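Local coordinates for cellulase (Clostridium cellulovorans, PDB 6UI3), which acts as a broad-specificity endoglucanase of glycoside hydrolase family 5, probably cleaving cellulose and related polysaccharides, the chain here being the catalytic domain of a longer protein, at residues Asp18-Met23 with Gly264-Ile269; Leu29-Glu34 with Trp304-Phe309; Tyr101-Ile106 with Lys144-Thr149; Val194-Ala199 with Val217-His222. One frame throughout, in Å; residues are numbered along the deposited sequence.

Contact 1 (Asp18-Met23 with Gly264-Ile269); sequences DLVKDM and GIPVII
Pro266 is the first residue of 264-269 to meet the helical turn, and it does so with the CB-CG side of its ring against Val20. The branch that does most of the touching is Val20 CG2, 3.8 Å from Pro266 CB and equally 3.8 Å from Pro266 CG; Val20 CG1 also lies 4.0 Å from Pro266 CB, which puts both branches of the valine on one corner of the pyrrolidine ring. One residue on, Val267 turns its side chain away, toward Phe260 and Val261 of helix 243-261, and offers the helix little more than its carbonyl O, 4.2 Å from Val20 CG1. This alternation is that of a TIM-barrel strand, whose side chains go by turns to the surrounding helices and to the barrel interior. Helix 16-21 lies at the N-terminal ends of the strands and closes the bottom of the barrel, where Val20 also packs on Leu191 and Pro300. Ile268 is the inward residue. With CG1 anti to the carbonyl carbon (chi1 -66°) and chi2 extended, it sends CD1 toward the helix, 4.0 Å from Val20 CG2 and 3.7 Å from Met23 SD. Met23 crosses it at about a right angle, and the bend at chi3 (68°) lays CE beside the same methyl, 3.8 Å from Ile268 CD1. No hydrogen bond joins the two segments; Met23 continues the apolar plug by packing on Ile103 of strand 101-105.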
loop_
_atom_site.group_PDB
_atom_site.type_symbol
_atom_site.label_atom_id
_atom_site.label_comp_id
_atom_site.label_asym_id
_atom_site.label_seq_id
_atom_site.Cartn_x
_atom_site.Cartn_y
_atom_site.Cartn_z
ATOM N N ASP A 18 -11.264 7.104 -12.590
ATOM C CA ASP A 18 -12.463 7.263 -11.766
ATOM C C ASP A 18 -12.385 6.433 -10.486
ATOM O O ASP A 18 -12.854 6.863 -9.426
ATOM C CB ASP A 18 -13.714 6.868 -12.553
ATOM C CG ASP A 18 -14.310 8.007 -13.370
ATOM O OD1 ASP A 18 -13.901 9.180 -13.211
ATOM O OD2 ASP A 18 -15.231 7.705 -14.162
ATOM N N LEU A 19 -11.818 5.230 -10.560
ATOM C CA LEU A 19 -11.686 4.401 -9.364
ATOM C C LEU A 19 -10.789 5.094 -8.349
ATOM O O LEU A 19 -11.146 5.235 -7.170
ATOM C CB LEU A 19 -11.159 3.022 -9.766
ATOM C CG LEU A 19 -11.263 1.785 -8.859
ATOM C CD1 LEU A 19 -10.533 1.982 -7.527
ATOM C CD2 LEU A 19 -12.731 1.359 -8.696
ATOM N N VAL A 20 -9.625 5.556 -8.798
ATOM C CA VAL A 20 -8.684 6.209 -7.890
ATOM C C VAL A 20 -9.308 7.459 -7.278
ATOM O O VAL A 20 -9.127 7.733 -6.081
ATOM C CB VAL A 20 -7.336 6.476 -8.582
ATOM C CG1 VAL A 20 -6.427 7.342 -7.709
ATOM C CG2 VAL A 20 -6.638 5.127 -8.887
ATOM N N LYS A 21 -10.066 8.218 -8.071
ATOM C CA LYS A 21 -10.731 9.409 -7.553
ATOM C C LYS A 21 -11.665 9.073 -6.398
ATOM O O LYS A 21 -11.859 9.901 -5.501
ATOM C CB LYS A 21 -11.493 10.084 -8.694
ATOM C CG LYS A 21 -12.291 11.322 -8.293
ATOM C CD LYS A 21 -12.762 12.116 -9.521
ATOM C CE LYS A 21 -13.743 11.339 -10.413
ATOM N NZ LYS A 21 -15.122 11.215 -9.845
ATOM N N ASP A 22 -12.253 7.871 -6.402
ATOM C CA ASP A 22 -13.221 7.473 -5.383
ATOM C C ASP A 22 -12.578 6.942 -4.101
ATOM O O ASP A 22 -13.299 6.723 -3.124
ATOM C CB ASP A 22 -14.156 6.404 -5.970
ATOM C CG ASP A 22 -15.431 6.247 -5.181
ATOM O OD1 ASP A 22 -16.089 7.267 -4.912
ATOM O OD2 ASP A 22 -15.777 5.093 -4.856
ATOM N N MET A 23 -11.251 6.758 -4.059
ATOM C CA MET A 23 -10.616 6.067 -2.929
ATOM C C MET A 23 -10.516 6.918 -1.661
ATOM O O MET A 23 -10.601 6.376 -0.551
ATOM C CB MET A 23 -9.231 5.576 -3.348
ATOM C CG MET A 23 -9.288 4.389 -4.267
ATOM S SD MET A 23 -7.702 3.854 -4.916
ATOM C CE MET A 23 -6.887 3.246 -3.451
ATOM N N GLY A 264 -2.239 10.292 -18.004
ATOM C CA GLY A 264 -3.424 9.474 -17.843
ATOM C C GLY A 264 -3.271 8.262 -16.963
ATOM O O GLY A 264 -4.137 7.386 -17.000
ATOM N N ILE A 265 -2.208 8.179 -16.166
ATOM C CA ILE A 265 -1.961 7.041 -15.281
ATOM C C ILE A 265 -2.031 7.539 -13.845
ATOM O O ILE A 265 -1.198 8.360 -13.429
ATOM C CB ILE A 265 -0.608 6.388 -15.590
ATOM C CG1 ILE A 265 -0.592 5.911 -17.048
ATOM C CG2 ILE A 265 -0.366 5.227 -14.624
ATOM C CD1 ILE A 265 0.748 5.378 -17.513
ATOM N N PRO A 266 -3.011 7.102 -13.060
ATOM C CA PRO A 266 -3.114 7.608 -11.691
ATOM C C PRO A 266 -2.022 7.052 -10.796
ATOM O O PRO A 266 -1.437 5.997 -11.068
ATOM C CB PRO A 266 -4.495 7.126 -11.244
ATOM C CG PRO A 266 -4.766 5.923 -12.070
ATOM C CD PRO A 266 -4.082 6.145 -13.388
ATOM N N VAL A 267 -1.776 7.767 -9.696
ATOM C CA VAL A 267 -0.803 7.389 -8.672
ATOM C C VAL A 267 -1.522 7.278 -7.333
ATOM O O VAL A 267 -2.336 8.140 -6.979
ATOM C CB VAL A 267 0.338 8.430 -8.585
ATOM C CG1 VAL A 267 1.323 8.085 -7.486
ATOM C CG2 VAL A 267 1.066 8.558 -9.923
ATOM N N ILE A 268 -1.206 6.223 -6.583
ATOM C CA ILE A 268 -1.682 6.030 -5.213
ATOM C C ILE A 268 -0.474 6.092 -4.290
ATOM O O ILE A 268 0.516 5.386 -4.512
ATOM C CB ILE A 268 -2.407 4.679 -5.077
ATOM C CG1 ILE A 268 -3.700 4.682 -5.900
ATOM C CG2 ILE A 268 -2.710 4.374 -3.630
ATOM C CD1 ILE A 268 -4.250 3.305 -6.202
ATOM N N ILE A 269 -0.546 6.936 -3.265
ATOM C CA ILE A 269 0.453 6.930 -2.193
ATOM C C ILE A 269 0.035 5.830 -1.219
ATOM O O ILE A 269 -0.707 6.060 -0.246
ATOM C CB ILE A 269 0.610 8.304 -1.528
ATOM C CG1 ILE A 269 0.899 9.395 -2.564
ATOM C CG2 ILE A 269 1.705 8.247 -0.469
ATOM C CD1 ILE A 269 2.146 9.214 -3.357
#

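Contact 2 (Leu29-Glu34 with Trp304-Phe309)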
loop_
_atom_site.group_PDB
_atom_site.type_symbol
_atom_site.label_atom_id
_atom_site.label_comp_id
_atom_site.label_asym_id
_atom_site.label_seq_id
_atom_site.Cartn_x
_atom_site.Cartn_y
_atom_site.Cartn_z
ATOM N N LEU A 29 -3.181 -1.625 7.444
ATOM C CA LEU A 29 -3.157 -2.576 8.562
ATOM C C LEU A 29 -1.717 -3.060 8.772
ATOM O O LEU A 29 -1.324 -4.164 8.401
ATOM C CB LEU A 29 -4.116 -3.726 8.256
ATOM C CG LEU A 29 -4.330 -4.759 9.348
ATOM C CD1 LEU A 29 -5.049 -4.180 10.553
ATOM C CD2 LEU A 29 -5.114 -5.959 8.788
ATOM N N GLY A 30 -0.910 -2.179 9.373
ATOM C CA GLY A 30 0.529 -2.414 9.437
ATOM C C GLY A 30 0.931 -3.393 10.526
ATOM O O GLY A 30 0.273 -3.525 11.564
ATOM N N ASN A 31 2.060 -4.057 10.286
ATOM C CA ASN A 31 2.649 -5.001 11.242
ATOM C C ASN A 31 1.631 -6.053 11.685
ATOM O O ASN A 31 1.483 -6.379 12.873
ATOM C CB ASN A 31 3.268 -4.277 12.439
ATOM C CG ASN A 31 4.566 -3.576 12.098
ATOM O OD1 ASN A 31 4.872 -3.330 10.935
ATOM N ND2 ASN A 31 5.335 -3.232 13.128
ATOM N N THR A 32 0.924 -6.598 10.706
ATOM C CA THR A 32 -0.166 -7.542 10.950
ATOM C C THR A 32 0.052 -8.769 10.057
ATOM O O THR A 32 0.905 -9.595 10.385
ATOM C CB THR A 32 -1.507 -6.825 10.812
ATOM O OG1 THR A 32 -1.492 -5.658 11.655
ATOM C CG2 THR A 32 -2.661 -7.687 11.272
ATOM N N LEU A 33 -0.657 -8.897 8.930
ATOM C CA LEU A 33 -0.538 -10.105 8.113
ATOM C C LEU A 33 0.744 -10.186 7.299
ATOM O O LEU A 33 0.979 -11.222 6.663
ATOM C CB LEU A 33 -1.771 -10.306 7.232
ATOM C CG LEU A 33 -3.015 -10.756 8.009
ATOM C CD1 LEU A 33 -4.256 -10.537 7.176
ATOM C CD2 LEU A 33 -2.885 -12.221 8.429
ATOM N N GLU A 34 1.599 -9.167 7.345
ATOM C CA GLU A 34 2.938 -9.277 6.785
ATOM C C GLU A 34 3.993 -9.658 7.816
ATOM O O GLU A 34 5.171 -9.760 7.456
ATOM C CB GLU A 34 3.350 -7.995 6.039
ATOM C CG GLU A 34 3.945 -6.884 6.884
ATOM C CD GLU A 34 2.965 -6.063 7.716
ATOM O OE1 GLU A 34 1.854 -6.519 8.063
ATOM O OE2 GLU A 34 3.365 -4.920 8.065
ATOM N N TRP A 304 0.447 4.670 7.142
ATOM C CA TRP A 304 0.978 3.401 7.664
ATOM C C TRP A 304 0.771 3.330 9.172
ATOM O O TRP A 304 1.483 3.984 9.930
ATOM C CB TRP A 304 2.467 3.248 7.345
ATOM C CG TRP A 304 3.007 1.939 7.856
ATOM C CD1 TRP A 304 3.682 1.722 9.024
ATOM C CD2 TRP A 304 2.888 0.668 7.220
ATOM N NE1 TRP A 304 3.977 0.383 9.160
ATOM C CE2 TRP A 304 3.510 -0.286 8.055
ATOM C CE3 TRP A 304 2.319 0.237 6.020
ATOM C CZ2 TRP A 304 3.569 -1.627 7.724
ATOM C CZ3 TRP A 304 2.387 -1.088 5.695
ATOM C CH2 TRP A 304 3.008 -2.006 6.534
ATOM N N ASP A 305 -0.193 2.527 9.612
ATOM C CA ASP A 305 -0.561 2.416 11.025
ATOM C C ASP A 305 -0.108 1.068 11.572
ATOM O O ASP A 305 -0.739 0.041 11.331
ATOM C CB ASP A 305 -2.054 2.625 11.224
ATOM C CG ASP A 305 -2.416 2.814 12.679
ATOM O OD1 ASP A 305 -1.652 2.318 13.548
ATOM O OD2 ASP A 305 -3.470 3.433 12.931
ATOM N N ASN A 306 1.001 1.077 12.318
ATOM C CA ASN A 306 1.532 -0.147 12.903
ATOM C C ASN A 306 1.072 -0.404 14.342
ATOM O O ASN A 306 1.545 -1.364 14.968
ATOM C CB ASN A 306 3.061 -0.155 12.837
ATOM C CG ASN A 306 3.699 0.975 13.605
ATOM O OD1 ASN A 306 3.039 1.739 14.312
ATOM N ND2 ASN A 306 5.010 1.065 13.483
ATOM N N ASN A 307 0.142 0.392 14.865
ATOM C CA ASN A 307 -0.378 0.220 16.224
ATOM C C ASN A 307 0.702 0.382 17.289
ATOM O O ASN A 307 0.539 -0.108 18.414
ATOM C CB ASN A 307 -1.077 -1.148 16.378
ATOM C CG ASN A 307 -1.930 -1.270 17.637
ATOM O OD1 ASN A 307 -2.647 -0.357 18.047
ATOM N ND2 ASN A 307 -1.857 -2.441 18.254
ATOM N N ASN A 308 1.793 1.097 17.001
ATOM C CA ASN A 308 2.849 1.339 17.981
ATOM C C ASN A 308 2.641 2.699 18.640
ATOM O O ASN A 308 2.761 3.740 17.981
ATOM C CB ASN A 308 4.229 1.278 17.329
ATOM C CG ASN A 308 5.354 1.475 18.327
ATOM O OD1 ASN A 308 5.152 1.412 19.536
ATOM N ND2 ASN A 308 6.536 1.731 17.824
ATOM N N PHE A 309 2.309 2.675 19.933
ATOM C CA PHE A 309 2.142 3.860 20.769
ATOM C C PHE A 309 3.165 3.889 21.893
ATOM O O PHE A 309 3.022 4.683 22.836
ATOM C CB PHE A 309 0.715 3.907 21.336
ATOM C CG PHE A 309 -0.323 3.978 20.264
ATOM C CD1 PHE A 309 -0.842 2.822 19.721
ATOM C CD2 PHE A 309 -0.730 5.198 19.747
ATOM C CE1 PHE A 309 -1.761 2.879 18.701
ATOM C CE2 PHE A 309 -1.653 5.260 18.726
ATOM C CZ PHE A 309 -2.166 4.092 18.200
#
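Two first torsions bring Glu34 and Trp304 together: the tryptophan holds CG anti to its backbone nitrogen (chi1 -179°), swinging the indole toward 29-34, while Glu34 puts CG between backbone N and carbonyl carbon and folds again at chi2, turning its carboxylate back on its own loop. The two side chains approach from opposite directions, and Glu34 OE2 arrives at the rim of the six-membered ring, 3.3 Å from Trp304 CH2, with carboxylate and indole planes 84° apart. The same OE2 accepts from Asn31 N at 2.7 Å on its syn side, and Glu34 OE1 takes Thr32 N at 2.8 Å from above the carboxylate plane, so bonds to both oxygens fix the rotation of the group. Gly30 supplies the ring's face contact, a CH-pi interaction in which its CA stands 3.9 Å from the centroid of the Trp304 six-membered ring. Here the TIM barrel closes: strand 25-29 runs parallel to strand 301-305, and Gly30 N reaches Asp305 O at 3.0 Å through a bent bond (137° at the hydrogen). The loops leave from the C-terminal end of the barrel, the end at which family 5 enzymes bind their substrates. Asn31 lies alongside Asn306, its CG 3.8 Å from Asn306 CB. Asn306 OD1 and Asp305 OD1 each close an Asx turn, to Asn308 N and Asn307 N; Asp305 OD2 accepts from Trp27 NE1, and Asn306 ND2 donates to Glu314 O.

Contact 3 (Tyr101-Ile106 with Lys144-Thr149)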
loop_
_atom_site.group_PDB
_atom_site.type_symbol
_atom_site.label_atom_id
_atom_site.label_comp_id
_atom_site.label_asym_id
_atom_site.label_seq_id
_atom_site.Cartn_x
_atom_site.Cartn_y
_atom_site.Cartn_z
ATOM N N TYR A 101 -12.771 0.480 0.255
ATOM C CA TYR A 101 -11.811 -0.195 -0.603
ATOM C C TYR A 101 -10.876 -1.043 0.248
ATOM O O TYR A 101 -10.545 -0.697 1.392
ATOM C CB TYR A 101 -10.999 0.821 -1.418
ATOM C CG TYR A 101 -11.838 1.459 -2.494
ATOM C CD1 TYR A 101 -12.559 2.609 -2.248
ATOM C CD2 TYR A 101 -11.954 0.864 -3.748
ATOM C CE1 TYR A 101 -13.359 3.167 -3.215
ATOM C CE2 TYR A 101 -12.749 1.413 -4.720
ATOM C CZ TYR A 101 -13.452 2.549 -4.452
ATOM O OH TYR A 101 -14.249 3.065 -5.433
ATOM N N ALA A 102 -10.453 -2.169 -0.319
ATOM C CA ALA A 102 -9.495 -3.077 0.296
ATOM C C ALA A 102 -8.418 -3.402 -0.720
ATOM O O ALA A 102 -8.733 -3.799 -1.847
ATOM C CB ALA A 102 -10.183 -4.378 0.702
ATOM N N ILE A 103 -7.152 -3.251 -0.332
ATOM C CA ILE A 103 -6.014 -3.561 -1.205
ATOM C C ILE A 103 -5.312 -4.774 -0.615
ATOM O O ILE A 103 -4.934 -4.752 0.559
ATOM C CB ILE A 103 -5.035 -2.374 -1.306
ATOM C CG1 ILE A 103 -5.710 -1.156 -1.948
ATOM C CG2 ILE A 103 -3.775 -2.771 -2.089
ATOM C CD1 ILE A 103 -5.033 0.158 -1.623
ATOM N N VAL A 104 -5.110 -5.821 -1.423
ATOM C CA VAL A 104 -4.339 -7.004 -1.039
ATOM C C VAL A 104 -3.076 -7.056 -1.893
ATOM O O VAL A 104 -3.117 -6.768 -3.091
ATOM C CB VAL A 104 -5.178 -8.282 -1.237
ATOM C CG1 VAL A 104 -4.327 -9.543 -1.025
ATOM C CG2 VAL A 104 -6.352 -8.327 -0.295
ATOM N N ASN A 105 -1.954 -7.449 -1.281
ATOM C CA ASN A 105 -0.672 -7.447 -1.974
ATOM C C ASN A 105 0.110 -8.720 -1.643
ATOM O O ASN A 105 -0.405 -9.661 -1.042
ATOM C CB ASN A 105 0.117 -6.167 -1.642
ATOM C CG ASN A 105 0.669 -6.148 -0.226
ATOM O OD1 ASN A 105 0.522 -7.112 0.528
ATOM N ND2 ASN A 105 1.299 -5.027 0.150
ATOM N N ILE A 106 1.366 -8.738 -2.102
ATOM C CA ILE A 106 2.426 -9.611 -1.608
ATOM C C ILE A 106 3.419 -8.704 -0.897
ATOM O O ILE A 106 3.889 -7.727 -1.488
ATOM C CB ILE A 106 3.108 -10.369 -2.768
ATOM C CG1 ILE A 106 2.104 -11.263 -3.507
ATOM C CG2 ILE A 106 4.305 -11.164 -2.239
ATOM C CD1 ILE A 106 2.700 -12.027 -4.686
ATOM N N LYS A 144 -14.301 -2.816 -5.353
ATOM C CA LYS A 144 -13.647 -2.211 -4.199
ATOM C C LYS A 144 -12.458 -3.024 -3.704
ATOM O O LYS A 144 -11.688 -2.518 -2.884
ATOM C CB LYS A 144 -14.656 -1.919 -3.098
ATOM C CG LYS A 144 -15.557 -0.740 -3.487
ATOM C CD LYS A 144 -16.075 0.015 -2.291
ATOM C CE LYS A 144 -16.865 1.238 -2.715
ATOM N NZ LYS A 144 -18.145 0.855 -3.348
ATOM N N LEU A 145 -12.251 -4.230 -4.220
ATOM C CA LEU A 145 -11.030 -4.990 -3.985
ATOM C C LEU A 145 -10.018 -4.666 -5.080
ATOM O O LEU A 145 -10.303 -4.827 -6.270
ATOM C CB LEU A 145 -11.333 -6.485 -3.968
ATOM C CG LEU A 145 -10.113 -7.411 -3.831
ATOM C CD1 LEU A 145 -9.391 -7.191 -2.522
ATOM C CD2 LEU A 145 -10.565 -8.858 -3.947
ATOM N N ILE A 146 -8.830 -4.241 -4.667
ATOM C CA ILE A 146 -7.736 -3.823 -5.536
ATOM C C ILE A 146 -6.539 -4.725 -5.242
ATOM O O ILE A 146 -6.331 -5.109 -4.087
ATOM C CB ILE A 146 -7.380 -2.356 -5.208
ATOM C CG1 ILE A 146 -8.568 -1.421 -5.462
ATOM C CG2 ILE A 146 -6.113 -1.917 -5.968
ATOM C CD1 ILE A 146 -8.399 -0.044 -4.832
ATOM N N PHE A 147 -5.751 -5.062 -6.263
ATOM C CA PHE A 147 -4.531 -5.850 -6.090
ATOM C C PHE A 147 -3.300 -4.962 -6.270
ATOM O O PHE A 147 -3.299 -4.064 -7.118
ATOM C CB PHE A 147 -4.476 -6.972 -7.132
ATOM C CG PHE A 147 -5.568 -8.019 -7.013
ATOM C CD1 PHE A 147 -6.228 -8.265 -5.815
ATOM C CD2 PHE A 147 -5.912 -8.784 -8.123
ATOM C CE1 PHE A 147 -7.206 -9.271 -5.733
ATOM C CE2 PHE A 147 -6.880 -9.774 -8.039
ATOM C CZ PHE A 147 -7.527 -10.010 -6.853
ATOM N N ASP A 148 -2.246 -5.233 -5.499
ATOM C CA ASP A 148 -0.976 -4.487 -5.486
ATOM C C ASP A 148 0.111 -5.540 -5.667
ATOM O O ASP A 148 0.272 -6.415 -4.816
ATOM C CB ASP A 148 -0.927 -3.725 -4.150
ATOM C CG ASP A 148 0.426 -3.106 -3.791
ATOM O OD1 ASP A 148 1.405 -3.173 -4.574
ATOM O OD2 ASP A 148 0.482 -2.513 -2.663
ATOM N N THR A 149 0.819 -5.518 -6.802
ATOM C CA THR A 149 1.497 -6.731 -7.284
ATOM C C THR A 149 2.666 -7.185 -6.401
ATOM O O THR A 149 2.993 -8.378 -6.373
ATOM C CB THR A 149 2.025 -6.542 -8.713
ATOM O OG1 THR A 149 2.998 -5.484 -8.701
ATOM C CG2 THR A 149 0.912 -6.276 -9.720
#
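Ala102 O is approached by two donors from the neighbouring strand: Ile146 N makes a nearly straight hydrogen bond of 2.9 Å to it, and Leu145 CA adds a CA-H...O contact at 3.4 Å. Ile146 O repeats the pattern, taking Val104 N at 3.0 Å together with Ile103 CA. Two further backbone bonds, Ala102 N to Lys144 O and Asp148 N to Val104 O, complete the parallel pairing, whose strand axes differ by 29° in the twist expected of a barrel. At the start of the pair, Lys144 crosses the Tyr101 ring at about a right angle and rests CG on one face toward the rim, 4.0 Å from the ring centroid, a CH-pi contact. A bend at chi4 (70°) then takes NZ away to a salt bridge with Asp99, while Tyr101 OH pairs with Asp22. Ile103 CG1 lies 3.9 Å from Ile146 CB, and Ile103 CG2 3.6 Å from Asp148 CB. Asn105 and Asp148 lie side by side, CB to CB at 3.7 Å, both on the face turned to the barrel interior; Asp148 OD2 is salt-bridged to Arg64 NE, Asn105 OD1 accepts from Val67 N and Asn105 ND2 bonds to His107 ND1. The strands are the two ends of a beta-alpha-beta crossover through helix 120-137. Strands 62-65 and 192-195 flank them in the TIM barrel, and helix 82-96 packs on Ala102 and Val104.

Contact 4 (Val194-Ala199 with Val217-His222)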
loop_
_atom_site.group_PDB
_atom_site.type_symbol
_atom_site.label_atom_id
_atom_site.label_comp_id
_atom_site.label_asym_id
_atom_site.label_seq_id
_atom_site.Cartn_x
_atom_site.Cartn_y
_atom_site.Cartn_z
ATOM N N VAL A 194 0.851 -1.115 -9.464
ATOM C CA VAL A 194 2.170 -1.579 -9.824
ATOM C C VAL A 194 3.205 -0.607 -9.255
ATOM O O VAL A 194 3.123 0.601 -9.511
ATOM C CB VAL A 194 2.358 -1.735 -11.350
ATOM C CG1 VAL A 194 1.585 -2.969 -11.838
ATOM C CG2 VAL A 194 1.918 -0.493 -12.118
ATOM N N PRO A 195 4.164 -1.063 -8.448
ATOM C CA PRO A 195 5.146 -0.156 -7.850
ATOM C C PRO A 195 6.349 0.099 -8.747
ATOM O O PRO A 195 6.702 -0.713 -9.604
ATOM C CB PRO A 195 5.598 -0.946 -6.611
ATOM C CG PRO A 195 5.562 -2.352 -7.066
ATOM C CD PRO A 195 4.311 -2.439 -7.930
ATOM N N THR A 196 6.988 1.244 -8.499
ATOM C CA THR A 196 8.375 1.457 -8.893
ATOM C C THR A 196 9.285 0.612 -7.980
ATOM O O THR A 196 8.844 -0.003 -6.999
ATOM C CB THR A 196 8.718 2.933 -8.703
ATOM O OG1 THR A 196 8.476 3.247 -7.324
ATOM C CG2 THR A 196 7.907 3.847 -9.612
ATOM N N TYR A 197 10.584 0.618 -8.275
ATOM C CA TYR A 197 11.566 -0.057 -7.430
ATOM C C TYR A 197 11.497 0.516 -6.017
ATOM O O TYR A 197 11.535 1.737 -5.837
ATOM C CB TYR A 197 12.958 0.142 -8.053
ATOM C CG TYR A 197 14.093 -0.559 -7.340
ATOM C CD1 TYR A 197 14.800 0.086 -6.348
ATOM C CD2 TYR A 197 14.490 -1.846 -7.681
ATOM C CE1 TYR A 197 15.852 -0.545 -5.680
ATOM C CE2 TYR A 197 15.538 -2.479 -7.021
ATOM C CZ TYR A 197 16.212 -1.825 -6.030
ATOM O OH TYR A 197 17.238 -2.482 -5.375
ATOM N N CYS A 198 11.353 -0.357 -5.017
ATOM C CA CYS A 198 11.148 0.022 -3.622
ATOM C C CYS A 198 9.890 0.859 -3.402
ATOM O O CYS A 198 9.750 1.483 -2.340
ATOM C CB CYS A 198 12.344 0.766 -2.995
ATOM S SG CYS A 198 13.800 -0.254 -2.712
ATOM N N ALA A 199 8.979 0.898 -4.372
ATOM C CA ALA A 199 7.870 1.858 -4.379
ATOM C C ALA A 199 8.375 3.283 -4.163
ATOM O O ALA A 199 7.687 4.144 -3.612
ATOM C CB ALA A 199 6.756 1.485 -3.392
ATOM N N VAL A 217 -4.371 0.372 -14.637
ATOM C CA VAL A 217 -3.404 0.238 -13.559
ATOM C C VAL A 217 -3.131 1.598 -12.932
ATOM O O VAL A 217 -3.313 2.654 -13.546
ATOM C CB VAL A 217 -2.076 -0.417 -14.020
ATOM C CG1 VAL A 217 -2.297 -1.842 -14.502
ATOM C CG2 VAL A 217 -1.397 0.396 -15.127
ATOM N N ALA A 218 -2.655 1.558 -11.697
ATOM C CA ALA A 218 -2.191 2.739 -10.992
ATOM C C ALA A 218 -0.779 2.487 -10.485
ATOM O O ALA A 218 -0.429 1.349 -10.160
ATOM C CB ALA A 218 -3.084 3.054 -9.786
ATOM N N VAL A 219 0.037 3.538 -10.414
ATOM C CA VAL A 219 1.390 3.402 -9.877
ATOM C C VAL A 219 1.340 3.495 -8.360
ATOM O O VAL A 219 0.681 4.383 -7.800
ATOM C CB VAL A 219 2.335 4.447 -10.490
ATOM C CG1 VAL A 219 3.717 4.379 -9.842
ATOM C CG2 VAL A 219 2.442 4.245 -11.996
ATOM N N SER A 220 2.019 2.562 -7.698
ATOM C CA SER A 220 2.123 2.500 -6.245
ATOM C C SER A 220 3.410 3.177 -5.788
ATOM O O SER A 220 4.504 2.777 -6.195
ATOM C CB SER A 220 2.155 1.036 -5.818
ATOM O OG SER A 220 2.441 0.945 -4.433
ATOM N N ILE A 221 3.267 4.192 -4.937
ATOM C CA ILE A 221 4.380 4.947 -4.368
ATOM C C ILE A 221 4.272 4.936 -2.847
ATOM O O ILE A 221 3.188 5.145 -2.289
ATOM C CB ILE A 221 4.358 6.411 -4.874
ATOM C CG1 ILE A 221 4.595 6.489 -6.392
ATOM C CG2 ILE A 221 5.346 7.284 -4.098
ATOM C CD1 ILE A 221 5.947 6.055 -6.860
ATOM N N HIS A 222 5.402 4.721 -2.175
ATOM C CA HIS A 222 5.512 4.859 -0.721
ATOM C C HIS A 222 6.471 6.013 -0.482
ATOM O O HIS A 222 7.617 5.955 -0.935
ATOM C CB HIS A 222 6.040 3.580 -0.070
ATOM C CG HIS A 222 5.197 2.376 -0.352
ATOM N ND1 HIS A 222 5.574 1.109 0.031
ATOM C CD2 HIS A 222 3.998 2.247 -0.969
ATOM C CE1 HIS A 222 4.648 0.246 -0.348
ATOM N NE2 HIS A 222 3.686 0.908 -0.964
HETATM O O HOH W 1 9.736 3.947 -1.032
#
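His222 lies against Ala199 from CB to the far side of its ring. Its CB is 3.9 Å from Ala199 O; CG, the next atom out, comes to 3.5 Å of Ala199 CB; ND1 and CD2 straddle the same methyl, and with CE1 and NE2 at the tip all five ring atoms of His222 lie within 4.0 Å of Ala199 CB. The methyl therefore sits over the centre of the imidazole, a CH-pi contact 12° off the ring normal, while Gln152 OE1 is hydrogen-bonded to ND1. A backbone bond runs beside this contact: His222 N donates to Ala199 O at 2.8 Å, almost straight (175°) and in the carbonyl plane. One water donates to both Cys198 O and His222 O, tying the turn to the strand end. Further back the pair is parallel sheet, the fifth and sixth strands of the TIM barrel, linked through helix 203-208 as a beta-alpha-beta crossover. There Val194 N donates to Ala218 O at 2.9 Å, and Val194 O accepts from Ser220 N. The alternation stops at Thr196, whose N stays 3.7 Å from Ser220 O; both atoms are buried and neither has a hydrogen-bonding partner. On the outer face Ile221 CD1 packs on the fork of Thr196, 3.8 Å from Thr196 OG1 and 4.0 Å from Thr196 CG2. That hydroxyl is hydrogen-bonded to Ser200 O, and Ile221 packs further on Leu256 of helix 243-261.

All four contacts are buried and all reach the one closed barrel, but at different levels. Contacts 3 and 4 are strand pairings within the wall, contact 3 held by an unbroken run of backbone bonds, contact 4 by a shorter run that breaks and is resumed from a turn; contact 2 joins the last strand to the first and carries polar loop chemistry. Contact 1, wholly apolar across its segments, plugs the bottom, about 24 Å from contact 2 between centres and on the opposite side of the chain's centre. It nevertheless meets both wall contacts: Asp22 of contact 1 pairs with Tyr101 of contact 3, and Pro266 and Ile268 bond to Val219 of contact 4. Contacts 3 and 4 adjoin where Thr149 packs on Pro195.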